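Local coordinates for protein putative metal-sulfur cluster biosynthesis proteins YuaD (Bacillus subtilis, PDB 1ORU) that is of unknown function but, as a MOSC-domain protein, may bind molybdenum and pyridoxal phosphate and take part in metal-sulfur cluster biosynthesis, at residues A[67-72]-A[96-101]; A[123-128]-A[161-166]. One frame throughout, in Å; residues are numbered along the deposited sequence.

Interaction 1: residues A[67-72]-A[96-101]; sequences RQISIV and ANVAVS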
loop_
_atom_site.group_PDB
_atom_site.type_symbol
_atom_site.label_atom_id
_atom_site.label_comp_id
_atom_site.label_asym_id
_atom_site.label_seq_id
_atom_site.Cartn_x
_atom_site.Cartn_y
_atom_site.Cartn_z
ATOM N N ARG A 67 -4.226 0.917 7.863
ATOM C CA ARG A 67 -3.807 -0.021 8.899
ATOM C C ARG A 67 -4.990 -0.855 9.399
ATOM O O ARG A 67 -5.426 -0.720 10.545
ATOM C CB ARG A 67 -3.169 0.766 10.048
ATOM C CG ARG A 67 -1.914 1.542 9.629
ATOM C CD ARG A 67 -1.543 2.614 10.652
ATOM N NE ARG A 67 -1.343 2.035 11.977
ATOM C CZ ARG A 67 -0.217 1.457 12.386
ATOM N NH1 ARG A 67 0.832 1.388 11.578
ATOM N NH2 ARG A 67 -0.157 0.916 13.597
ATOM N N GLN A 68 -5.496 -1.725 8.530
ATOM C CA GLN A 68 -6.643 -2.570 8.853
ATOM C C GLN A 68 -6.323 -3.799 9.689
ATOM O O GLN A 68 -7.100 -4.171 10.562
ATOM C CB GLN A 68 -7.336 -3.010 7.563
ATOM C CG GLN A 68 -8.013 -1.870 6.830
ATOM C CD GLN A 68 -8.466 -2.259 5.437
ATOM O OE1 GLN A 68 -8.723 -3.429 5.161
ATOM N NE2 GLN A 68 -8.581 -1.274 4.555
ATOM N N ILE A 69 -5.184 -4.428 9.418
ATOM C CA ILE A 69 -4.787 -5.635 10.139
ATOM C C ILE A 69 -3.337 -5.518 10.588
ATOM O O ILE A 69 -2.470 -5.124 9.810
ATOM C CB ILE A 69 -4.913 -6.893 9.236
ATOM C CG1 ILE A 69 -6.352 -7.046 8.730
ATOM C CG2 ILE A 69 -4.494 -8.139 10.011
ATOM C CD1 ILE A 69 -7.365 -7.391 9.817
ATOM N N SER A 70 -3.080 -5.860 11.845
ATOM C CA SER A 70 -1.734 -5.791 12.390
ATOM C C SER A 70 -1.188 -7.199 12.572
ATOM O O SER A 70 -1.864 -8.058 13.141
ATOM C CB SER A 70 -1.755 -5.064 13.735
ATOM O OG SER A 70 -0.464 -5.027 14.303
ATOM N N ILE A 71 0.030 -7.433 12.085
ATOM C CA ILE A 71 0.653 -8.750 12.194
ATOM C C ILE A 71 2.041 -8.709 12.839
ATOM O O ILE A 71 2.838 -7.811 12.563
ATOM C CB ILE A 71 0.830 -9.416 10.806
ATOM C CG1 ILE A 71 -0.493 -9.412 10.038
ATOM C CG2 ILE A 71 1.345 -10.843 10.980
ATOM C CD1 ILE A 71 -0.389 -10.060 8.665
ATOM N N VAL A 72 2.315 -9.684 13.701
ATOM C CA VAL A 72 3.623 -9.804 14.344
ATOM C C VAL A 72 4.029 -11.271 14.244
ATOM O O VAL A 72 3.177 -12.145 14.092
ATOM C CB VAL A 72 3.599 -9.408 15.852
ATOM C CG1 VAL A 72 3.157 -7.966 16.005
ATOM C CG2 VAL A 72 2.686 -10.339 16.643
ATOM N N ALA A 96 -1.745 -6.887 18.252
ATOM C CA ALA A 96 -1.716 -7.647 17.005
ATOM C C ALA A 96 -3.020 -8.407 16.768
ATOM O O ALA A 96 -3.697 -8.807 17.715
ATOM C CB ALA A 96 -0.547 -8.623 17.020
ATOM N N ASN A 97 -3.366 -8.599 15.498
ATOM C CA ASN A 97 -4.570 -9.337 15.128
ATOM C C ASN A 97 -4.167 -10.737 14.694
ATOM O O ASN A 97 -4.956 -11.678 14.768
ATOM C CB ASN A 97 -5.296 -8.641 13.980
ATOM C CG ASN A 97 -5.806 -7.276 14.368
ATOM O OD1 ASN A 97 -6.636 -7.145 15.277
ATOM N ND2 ASN A 97 -5.310 -6.248 13.698
ATOM N N VAL A 98 -2.933 -10.863 14.223
ATOM C CA VAL A 98 -2.416 -12.150 13.792
ATOM C C VAL A 98 -0.974 -12.301 14.252
ATOM O O VAL A 98 -0.152 -11.395 14.087
ATOM C CB VAL A 98 -2.445 -12.300 12.246
ATOM C CG1 VAL A 98 -2.008 -13.715 11.851
ATOM C CG2 VAL A 98 -3.839 -12.007 11.716
ATOM N N ALA A 99 -0.680 -13.441 14.857
ATOM C CA ALA A 99 0.674 -13.727 15.293
ATOM C C ALA A 99 1.083 -14.916 14.439
ATOM O O ALA A 99 0.453 -15.974 14.493
ATOM C CB ALA A 99 0.697 -14.089 16.777
ATOM N N VAL A 100 2.121 -14.738 13.632
ATOM C CA VAL A 100 2.583 -15.811 12.763
ATOM C C VAL A 100 3.887 -16.426 13.248
ATOM O O VAL A 100 4.622 -15.811 14.022
ATOM C CB VAL A 100 2.798 -15.306 11.316
ATOM C CG1 VAL A 100 1.500 -14.723 10.774
ATOM C CG2 VAL A 100 3.913 -14.269 11.279
ATOM N N SER A 101 4.149 -17.655 12.811
ATOM C CA SER A 101 5.395 -18.336 13.148
ATOM C C SER A 101 6.001 -18.750 11.813
ATOM O O SER A 101 5.284 -18.899 10.813
ATOM C CB SER A 101 5.158 -19.558 14.053
ATOM O OG SER A 101 4.433 -20.593 13.411
#
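I71 pairs with V98 and V72 with A99 in parallel register, the axes of the two short strands running at 32° to each other and 4.9 Å apart at the closest. The carbonyl of S70 opens the ladder by taking two amides: N97 N lies 2.8 Å from S70 O, tilted from the carbonyl plane, and V98 N is longer at 3.2 Å but nearly in line with the C=O. V72 then works in both directions. V72 N meets V98 O almost head-on at 3.0 Å, and V72 O receives V100 N in the carbonyl plane at 2.8 Å. CA-H...O contacts from I71 to V98 O and from A99 to V72 O fill in between these bonds.

On the face holding I71 and V98, the two side chains lie alongside each other and point the same way, CG1 of I71 against CB of V98. In I71, CG1 sits beside the backbone N (chi1 -52°), which turns CG2 anti to that N and brings this methyl of I71 over V98 O and within 3.9 Å of V100 CG1. The other face carries V72 and A99; CG2 of V72, wedged between its own N and carbonyl carbon, rests 3.7 Å from A96 CB. V72 also packs on C77 of helix 74-84, the helix that links the two strands in a beta-alpha-beta crossover.

Four backbone hydrogen bonds carry the ladder, and the branched side chains add aliphatic contacts. Such a contact suits the middle of the domain: the carbonyls of S70, V72 and V98 all find amide partners within the sheet.

Interaction 2: residues A[123-128]-A[161-166]; sequences LLCEGE and RGIVCI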
loop_
_atom_site.group_PDB
_atom_site.type_symbol
_atom_site.label_atom_id
_atom_site.label_comp_id
_atom_site.label_asym_id
_atom_site.label_seq_id
_atom_site.Cartn_x
_atom_site.Cartn_y
_atom_site.Cartn_z
ATOM N N LEU A 123 -4.341 -10.896 2.593
ATOM C CA LEU A 123 -3.884 -9.624 3.138
ATOM C C LEU A 123 -2.828 -9.005 2.226
ATOM O O LEU A 123 -1.934 -9.700 1.721
ATOM C CB LEU A 123 -3.292 -9.831 4.539
ATOM C CG LEU A 123 -4.243 -10.398 5.600
ATOM C CD1 LEU A 123 -3.519 -10.552 6.928
ATOM C CD2 LEU A 123 -5.431 -9.474 5.749
ATOM N N LEU A 124 -2.947 -7.699 2.013
ATOM C CA LEU A 124 -2.003 -6.948 1.191
ATOM C C LEU A 124 -1.059 -6.244 2.159
ATOM O O LEU A 124 -1.501 -5.478 3.009
ATOM C CB LEU A 124 -2.745 -5.908 0.346
ATOM C CG LEU A 124 -1.882 -4.873 -0.383
ATOM C CD1 LEU A 124 -1.050 -5.553 -1.467
ATOM C CD2 LEU A 124 -2.785 -3.800 -0.992
ATOM N N CYS A 125 0.237 -6.495 2.034
ATOM C CA CYS A 125 1.199 -5.867 2.941
ATOM C C CYS A 125 1.359 -4.352 2.726
ATOM O O CYS A 125 1.654 -3.893 1.612
ATOM C CB CYS A 125 2.560 -6.549 2.814
ATOM S SG CYS A 125 3.773 -5.883 3.971
ATOM N N GLU A 126 1.151 -3.583 3.792
ATOM C CA GLU A 126 1.308 -2.136 3.735
ATOM C C GLU A 126 2.536 -1.647 4.514
ATOM O O GLU A 126 2.581 -0.509 4.991
ATOM C CB GLU A 126 0.045 -1.430 4.235
ATOM C CG GLU A 126 -1.116 -1.459 3.235
ATOM C CD GLU A 126 -0.844 -0.656 1.967
ATOM O OE1 GLU A 126 -0.277 0.450 2.074
ATOM O OE2 GLU A 126 -1.212 -1.118 0.862
ATOM N N GLY A 127 3.524 -2.521 4.654
ATOM C CA GLY A 127 4.762 -2.126 5.299
ATOM C C GLY A 127 4.923 -2.239 6.797
ATOM O O GLY A 127 4.041 -2.712 7.514
ATOM N N GLU A 128 6.074 -1.764 7.261
ATOM C CA GLU A 128 6.431 -1.809 8.670
ATOM C C GLU A 128 5.511 -1.041 9.595
ATOM O O GLU A 128 5.035 0.043 9.270
ATOM C CB GLU A 128 7.842 -1.265 8.881
ATOM C CG GLU A 128 8.930 -1.962 8.105
ATOM C CD GLU A 128 10.304 -1.459 8.495
ATOM O OE1 GLU A 128 11.288 -1.810 7.809
ATOM O OE2 GLU A 128 10.398 -0.711 9.493
ATOM N N ARG A 161 9.008 -4.994 14.751
ATOM C CA ARG A 161 7.722 -4.848 15.412
ATOM C C ARG A 161 6.550 -5.323 14.551
ATOM O O ARG A 161 5.392 -5.168 14.934
ATOM C CB ARG A 161 7.520 -3.391 15.845
ATOM C CG ARG A 161 6.360 -3.181 16.812
ATOM C CD ARG A 161 5.381 -2.181 16.247
ATOM N NE ARG A 161 4.222 -1.946 17.106
ATOM C CZ ARG A 161 3.240 -2.817 17.324
ATOM N NH1 ARG A 161 3.255 -4.019 16.750
ATOM N NH2 ARG A 161 2.219 -2.470 18.096
ATOM N N GLY A 162 6.844 -5.908 13.394
ATOM C CA GLY A 162 5.776 -6.403 12.541
ATOM C C GLY A 162 5.323 -5.470 11.429
ATOM O O GLY A 162 5.931 -4.427 11.183
ATOM N N ILE A 163 4.226 -5.844 10.776
ATOM C CA ILE A 163 3.679 -5.082 9.660
ATOM C C ILE A 163 2.183 -4.829 9.798
ATOM O O ILE A 163 1.519 -5.375 10.686
ATOM C CB ILE A 163 3.893 -5.849 8.335
ATOM C CG1 ILE A 163 3.115 -7.177 8.381
ATOM C CG2 ILE A 163 5.379 -6.113 8.121
ATOM C CD1 ILE A 163 3.253 -8.054 7.142
ATOM N N VAL A 164 1.666 -3.980 8.916
ATOM C CA VAL A 164 0.239 -3.690 8.866
ATOM C C VAL A 164 -0.210 -4.044 7.456
ATOM O O VAL A 164 0.578 -3.956 6.510
ATOM C CB VAL A 164 -0.081 -2.208 9.166
ATOM C CG1 VAL A 164 0.022 -1.956 10.663
ATOM C CG2 VAL A 164 0.869 -1.296 8.408
ATOM N N CYS A 165 -1.471 -4.446 7.321
ATOM C CA CYS A 165 -2.026 -4.848 6.034
ATOM C C CYS A 165 -3.446 -4.353 5.801
ATOM O O CYS A 165 -4.148 -3.961 6.727
ATOM C CB CYS A 165 -2.085 -6.380 5.922
ATOM S SG CYS A 165 -0.538 -7.284 6.094
ATOM N N ILE A 166 -3.854 -4.407 4.537
ATOM C CA ILE A 166 -5.207 -4.060 4.118
ATOM C C ILE A 166 -5.796 -5.414 3.729
ATOM O O ILE A 166 -5.055 -6.301 3.306
ATOM C CB ILE A 166 -5.184 -3.150 2.865
ATOM C CG1 ILE A 166 -4.929 -1.701 3.280
ATOM C CG2 ILE A 166 -6.480 -3.296 2.079
ATOM C CD1 ILE A 166 -4.670 -0.778 2.085
#
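C125 turns its sulfur opposite the backbone N (chi1 -177°), which carries C125 SG to I163 CD1 at 3.9 Å, while I163 sends CG1 between its own N and carbonyl carbon (chi1 63°) to reach it. C125 SG also accepts from G127 N at 3.4 Å. Across from C125, C165 lies in a non-hydrogen-bonded pair, its CB close over L124 O and its SG beside C125 CA. L124 and I166 exchange two backbone bonds, the one from L124 N to I166 O nearly straight at 2.8 Å. E126 N then bonds V164 O, but V164 N answers to G127 O at 3.0 Å, so the register slips by one residue. E126 bends at its second torsion and lays CG across the end of I166, 3.8 Å from I166 CD1; its OE1 forms a salt bridge with R66, and OE2 lies close to E126 of the second subunit. A serine in place of C125 would probably lose the contact with I163 CD1 and leave the G127 amide with a poorer match, since the shorter C-O bond draws the acceptor back. This is an antiparallel ladder with a beta bulge, set in the mixed beta sheet of the MOSC domain and meeting the second subunit through L124, E126 and I166.

How the interactions relate
Strands 69-73 and 163-169 are neighbours in one mixed sheet, so interactions 1 and 2 share a seam: I69 O probably accepts from C165 N at 2.8 Å, and I71 N probably donates to I163 O. At that seam Q68 and I69 both face C165 in a classic beta bulge, a second irregularity beside the one in interaction 2. Interaction 1 is parallel and lies near the centre of the chain, with no subunit partner. Interaction 2 is antiparallel and, though also largely buried, has an exposed end at E128 and touches the second subunit. Interaction 1 rests on backbone bonds and aliphatic side chains, whereas interaction 2 adds a cysteine sulfur and a carboxylate.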